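PDB 2BV1: regulator of G-protein signaling 1 from Homo sapiens, which speeds GTP hydrolysis by G protein alpha subunits, driving them into the inactive GDP-bound form and so damping signalling from G protein-coupled receptors. Local coordinates for residues A16-V19 / M20-Q24; C58-Y61 / K62-S66. All coordinates share one frame; numbering follows the deposited sequence.

Contact 1 of 2, residues A16-V19 / M20-Q24; sequences AAEV and MQWSQ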
loop_
_atom_site.group_PDB
_atom_site.type_symbol
_atom_site.label_atom_id
_atom_site.label_comp_id
_atom_site.label_asym_id
_atom_site.label_seq_id
_atom_site.Cartn_x
_atom_site.Cartn_y
_atom_site.Cartn_z
ATOM N N ALA A 16 -13.158 -14.962 12.583
ATOM C CA ALA A 16 -11.822 -15.362 13.001
ATOM C C ALA A 16 -11.111 -16.032 11.803
ATOM O O ALA A 16 -9.923 -15.798 11.557
ATOM C CB ALA A 16 -11.895 -16.307 14.217
ATOM N N ALA A 17 -11.867 -16.832 11.047
ATOM C CA ALA A 17 -11.339 -17.526 9.863
ATOM C C ALA A 17 -10.763 -16.516 8.904
ATOM O O ALA A 17 -9.635 -16.673 8.442
ATOM C CB ALA A 17 -12.397 -18.364 9.189
ATOM N N GLU A 18 -11.513 -15.439 8.636
ATOM C CA GLU A 18 -11.055 -14.431 7.683
ATOM C C GLU A 18 -9.788 -13.754 8.142
ATOM O O GLU A 18 -8.860 -13.584 7.364
ATOM C CB GLU A 18 -12.166 -13.371 7.429
ATOM C CG GLU A 18 -11.772 -12.237 6.519
ATOM C CD GLU A 18 -11.224 -12.707 5.168
ATOM O OE1 GLU A 18 -11.735 -13.715 4.620
ATOM O OE2 GLU A 18 -10.305 -12.046 4.638
ATOM N N VAL A 19 -9.769 -13.345 9.405
ATOM C CA VAL A 19 -8.632 -12.694 9.989
ATOM C C VAL A 19 -7.416 -13.669 10.004
ATOM O O VAL A 19 -6.305 -13.227 9.788
ATOM C CB VAL A 19 -8.947 -12.216 11.394
ATOM C CG1 VAL A 19 -7.673 -11.700 12.125
ATOM C CG2 VAL A 19 -10.059 -11.169 11.348
ATOM N N MET A 20 -7.630 -14.977 10.260
ATOM C CA MET A 20 -6.555 -16.000 10.078
ATOM C C MET A 20 -5.970 -16.002 8.649
ATOM O O MET A 20 -4.766 -16.091 8.470
ATOM C CB MET A 20 -7.050 -17.438 10.393
ATOM C CG MET A 20 -7.481 -17.750 11.801
ATOM S SD MET A 20 -8.237 -19.424 12.151
ATOM C CE MET A 20 -7.442 -20.404 10.858
ATOM N N GLN A 21 -6.827 -15.956 7.633
ATOM C CA GLN A 21 -6.418 -15.905 6.236
ATOM C C GLN A 21 -5.452 -14.775 5.834
ATOM O O GLN A 21 -4.641 -14.935 4.907
ATOM C CB GLN A 21 -7.647 -15.895 5.323
ATOM C CG GLN A 21 -8.330 -17.264 5.170
ATOM C CD GLN A 21 -7.514 -18.264 4.343
ATOM O OE1 GLN A 21 -7.308 -18.091 3.122
ATOM N NE2 GLN A 21 -7.062 -19.334 5.003
ATOM N N TRP A 22 -5.544 -13.652 6.531
ATOM C CA TRP A 22 -4.655 -12.513 6.325
ATOM C C TRP A 22 -3.185 -12.869 6.609
ATOM O O TRP A 22 -2.291 -12.194 6.096
ATOM C CB TRP A 22 -5.013 -11.346 7.239
ATOM C CG TRP A 22 -6.438 -10.807 7.090
ATOM C CD1 TRP A 22 -7.315 -11.080 6.111
ATOM C CD2 TRP A 22 -7.080 -9.869 7.957
ATOM N NE1 TRP A 22 -8.480 -10.383 6.296
ATOM C CE2 TRP A 22 -8.376 -9.642 7.432
ATOM C CE3 TRP A 22 -6.683 -9.193 9.113
ATOM C CZ2 TRP A 22 -9.305 -8.799 8.045
ATOM C CZ3 TRP A 22 -7.615 -8.300 9.717
ATOM C CH2 TRP A 22 -8.909 -8.149 9.195
ATOM N N SER A 23 -2.970 -13.869 7.486
ATOM C CA SER A 23 -1.624 -14.412 7.720
ATOM C C SER A 23 -1.125 -15.305 6.596
ATOM O O SER A 23 0.045 -15.657 6.569
ATOM C CB SER A 23 -1.572 -15.153 9.062
ATOM O OG SER A 23 -2.149 -16.408 8.888
ATOM N N GLN A 24 -1.966 -15.654 5.626
ATOM C CA GLN A 24 -1.514 -16.463 4.511
ATOM C C GLN A 24 -0.577 -15.699 3.530
ATOM O O GLN A 24 0.420 -16.247 3.074
ATOM C CB GLN A 24 -2.697 -17.118 3.793
ATOM C CG GLN A 24 -3.438 -18.179 4.707
ATOM C CD GLN A 24 -2.778 -19.592 4.745
ATOM O OE1 GLN A 24 -1.791 -19.849 5.470
ATOM N NE2 GLN A 24 -3.371 -20.522 4.005
HETATM O O HOH W 1 -8.657 -19.240 8.058
#
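Ala16 O accepts the amide N of Met20, one turn on, at 2.8 Å, while CG of Met20 lies against the same oxygen. Ala17 O receives Gln21 N at 3.0 Å and also a water that donates to it and weakly accepts from Gln21 NE2; the stronger partner of that amide group is Lys28, which bonds to OE1. Glu18 swings its CG opposite the backbone N (chi1 177°) and then bends at chi2, bringing OE2 to the indole NE1 of Trp22 at 3.0 Å. The two side chains run roughly perpendicular, with carboxylate and ring planes 62° apart; the bond is bent (133° at the hydrogen) and meets OE2 on its anti side, tilted from the carboxylate plane. Val19 packs on the indole with CA, 4.0 Å from the centroid of the five-membered ring of Trp22 in a CH-pi contact over the face, and with CG2, which meets CH2. The bonds of Trp22 N to Glu18 O and Val19 O are both weak, and Val19 O is taken by Tyr136 OH. The arrangement is an i to i+4 side-chain bond along helix 16-21, with Trp22 packed on Leu139 of helix 134-142 in the all-helical RGS fold.

Contact 2 of 2, residues C58-Y61 / K62-S66; sequences CEDY and KKTES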
loop_
_atom_site.group_PDB
_atom_site.type_symbol
_atom_site.label_atom_id
_atom_site.label_comp_id
_atom_site.label_asym_id
_atom_site.label_seq_id
_atom_site.Cartn_x
_atom_site.Cartn_y
_atom_site.Cartn_z
ATOM N N CYS A 58 -1.961 3.708 -6.187
ATOM C CA CYS A 58 -1.560 3.115 -7.462
ATOM C C CYS A 58 -2.683 2.266 -8.037
ATOM O O CYS A 58 -2.899 2.271 -9.235
ATOM C CB CYS A 58 -0.280 2.257 -7.293
ATOM S SG CYS A 58 1.169 3.245 -6.968
ATOM N N GLU A 59 -3.391 1.547 -7.168
ATOM C CA GLU A 59 -4.537 0.715 -7.563
ATOM C C GLU A 59 -5.616 1.619 -8.150
ATOM O O GLU A 59 -6.160 1.351 -9.204
ATOM C CB GLU A 59 -5.088 -0.080 -6.368
ATOM C CG GLU A 59 -4.124 -1.197 -5.869
ATOM C CD GLU A 59 -3.839 -2.194 -6.955
ATOM O OE1 GLU A 59 -2.727 -2.163 -7.531
ATOM O OE2 GLU A 59 -4.769 -2.963 -7.295
ATOM N N ASP A 60 -5.825 2.741 -7.487
ATOM C CA ASP A 60 -6.810 3.713 -7.912
ATOM C C ASP A 60 -6.371 4.456 -9.197
ATOM O O ASP A 60 -7.207 4.759 -10.077
ATOM C CB ASP A 60 -7.221 4.551 -6.677
ATOM C CG ASP A 60 -7.178 6.005 -6.896
ATOM O OD1 ASP A 60 -8.023 6.502 -7.677
ATOM O OD2 ASP A 60 -6.313 6.657 -6.234
ATOM N N TYR A 61 -5.062 4.645 -9.373
ATOM C CA TYR A 61 -4.539 5.233 -10.616
ATOM C C TYR A 61 -4.835 4.351 -11.839
ATOM O O TYR A 61 -5.174 4.848 -12.931
ATOM C CB TYR A 61 -3.047 5.540 -10.489
ATOM C CG TYR A 61 -2.366 5.915 -11.761
ATOM C CD1 TYR A 61 -2.344 7.252 -12.195
ATOM C CD2 TYR A 61 -1.671 4.948 -12.529
ATOM C CE1 TYR A 61 -1.699 7.615 -13.375
ATOM C CE2 TYR A 61 -1.024 5.312 -13.735
ATOM C CZ TYR A 61 -1.040 6.649 -14.140
ATOM O OH TYR A 61 -0.424 7.037 -15.314
ATOM N N LYS A 62 -4.741 3.042 -11.631
ATOM C CA LYS A 62 -4.870 2.043 -12.697
ATOM C C LYS A 62 -6.269 1.904 -13.238
ATOM O O LYS A 62 -6.442 1.433 -14.356
ATOM C CB LYS A 62 -4.387 0.672 -12.198
ATOM C CG LYS A 62 -2.899 0.485 -12.366
ATOM C CD LYS A 62 -2.436 -0.921 -11.887
ATOM C CE LYS A 62 -2.238 -0.996 -10.407
ATOM N NZ LYS A 62 -1.489 -2.251 -9.987
ATOM N N LYS A 63 -7.268 2.285 -12.448
ATOM C CA LYS A 63 -8.646 2.290 -12.905
ATOM C C LYS A 63 -9.098 3.730 -13.263
ATOM O O LYS A 63 -10.284 3.998 -13.320
ATOM C CB LYS A 63 -9.584 1.723 -11.830
ATOM C CG LYS A 63 -9.160 0.404 -11.099
ATOM C CD LYS A 63 -9.751 0.412 -9.662
ATOM C CE LYS A 63 -9.682 -0.930 -8.930
ATOM N NZ LYS A 63 -9.104 -0.825 -7.523
ATOM N N THR A 64 -8.161 4.658 -13.479
ATOM C CA THR A 64 -8.515 6.062 -13.749
ATOM C C THR A 64 -8.608 6.255 -15.256
ATOM O O THR A 64 -7.825 5.658 -16.029
ATOM C CB THR A 64 -7.469 7.065 -13.123
ATOM O OG1 THR A 64 -7.570 7.060 -11.696
ATOM C CG2 THR A 64 -7.667 8.524 -13.625
ATOM N N GLU A 65 -9.556 7.112 -15.662
ATOM C CA GLU A 65 -9.820 7.379 -17.067
ATOM C C GLU A 65 -8.617 8.055 -17.675
ATOM O O GLU A 65 -7.971 8.877 -17.035
ATOM C CB GLU A 65 -11.103 8.236 -17.259
ATOM C CG GLU A 65 -11.002 9.687 -16.759
ATOM C CD GLU A 65 -12.292 10.501 -16.953
ATOM O OE1 GLU A 65 -12.299 11.405 -17.815
ATOM O OE2 GLU A 65 -13.292 10.235 -16.244
ATOM N N SER A 66 -8.340 7.696 -18.920
ATOM C CA SER A 66 -7.147 8.110 -19.647
ATOM C C SER A 66 -6.819 9.619 -19.572
ATOM O O SER A 66 -5.679 9.990 -19.305
ATOM C CB SER A 66 -7.341 7.696 -21.115
ATOM O OG SER A 66 -6.267 8.093 -21.915
#
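Thr64 and Asp60 meet where helix 50-62 gives way to loop, and there the contact is tight. The hydroxyl OG1 of Thr64 donates to Asp60 O at 2.8 Å, approaching 28° off the carbonyl plane. With OG1 opposite its own carbonyl carbon (chi1 -70°), the threonine turns this hydroxyl back toward the last turn. Its amide joins in: Thr64 N bonds to Tyr61 O at 3.0 Å, although the donor stands well above that carbonyl plane. Lys62 N still makes a helical bond to Cys58 O at 3.1 Å, but its bond to Glu59 O is weak, as is that of Lys63 N to Asp60 O. The Thr64 hydroxyl thus supplements Asp60 O just where the regular backbone pattern fails. Next to this turn, Tyr61 is buried: its ring packs against Leu69 and Ile76 of helix 69-81 and meets Phe111 edge-to-face, while its OH bonds to Thr107 O.

Glu59 and Lys62 are also firmly held. They run side by side, pointing the same way, and join in a salt bridge, with Lys62 NZ 2.8 Å from Glu59 OE1. The ammonium comes to the syn side of that oxygen, 23° out of the carboxylate plane; the bends of Glu59 at chi2 and of Lys62 at chi3 bring the ends together. Gln115 ties the pair to helix 112-131, its NE2 bonding to Glu59 OE1 and its OE1 to Lys62 NZ. The loose, solvent side belongs to Lys63, exposed, which lays its aliphatic chain past Glu59 O, with CG 3.7 Å away, and whose NZ stays 4.8 Å from Glu59 OE2. That separation would permit only a longer-range attraction, whereas the paired charges of Glu59 and Lys62, each also bonded to Gln115, probably offset one another at the helix end.

How the contacts relate
A local contact on helix 16-21 and another where helix 50-62 passes into the loop leading to helix 69-81 come in series along the chain, contact 1 first and contact 2 after it. Their centres lie 28 Å apart and their nearest atoms about 16 Å apart, so they do not touch. Contact 1 rests on helix 134-142, near the C-terminal end of the chain, whereas contact 2 faces helix 69-81. Helix 112-131 meets both: its Tyr127 bonds to Trp22 O in contact 1, and its Gln115 to the Glu59-Lys62 pair in contact 2. This long helix therefore spans the two parts of the all-helical RGS domain structure.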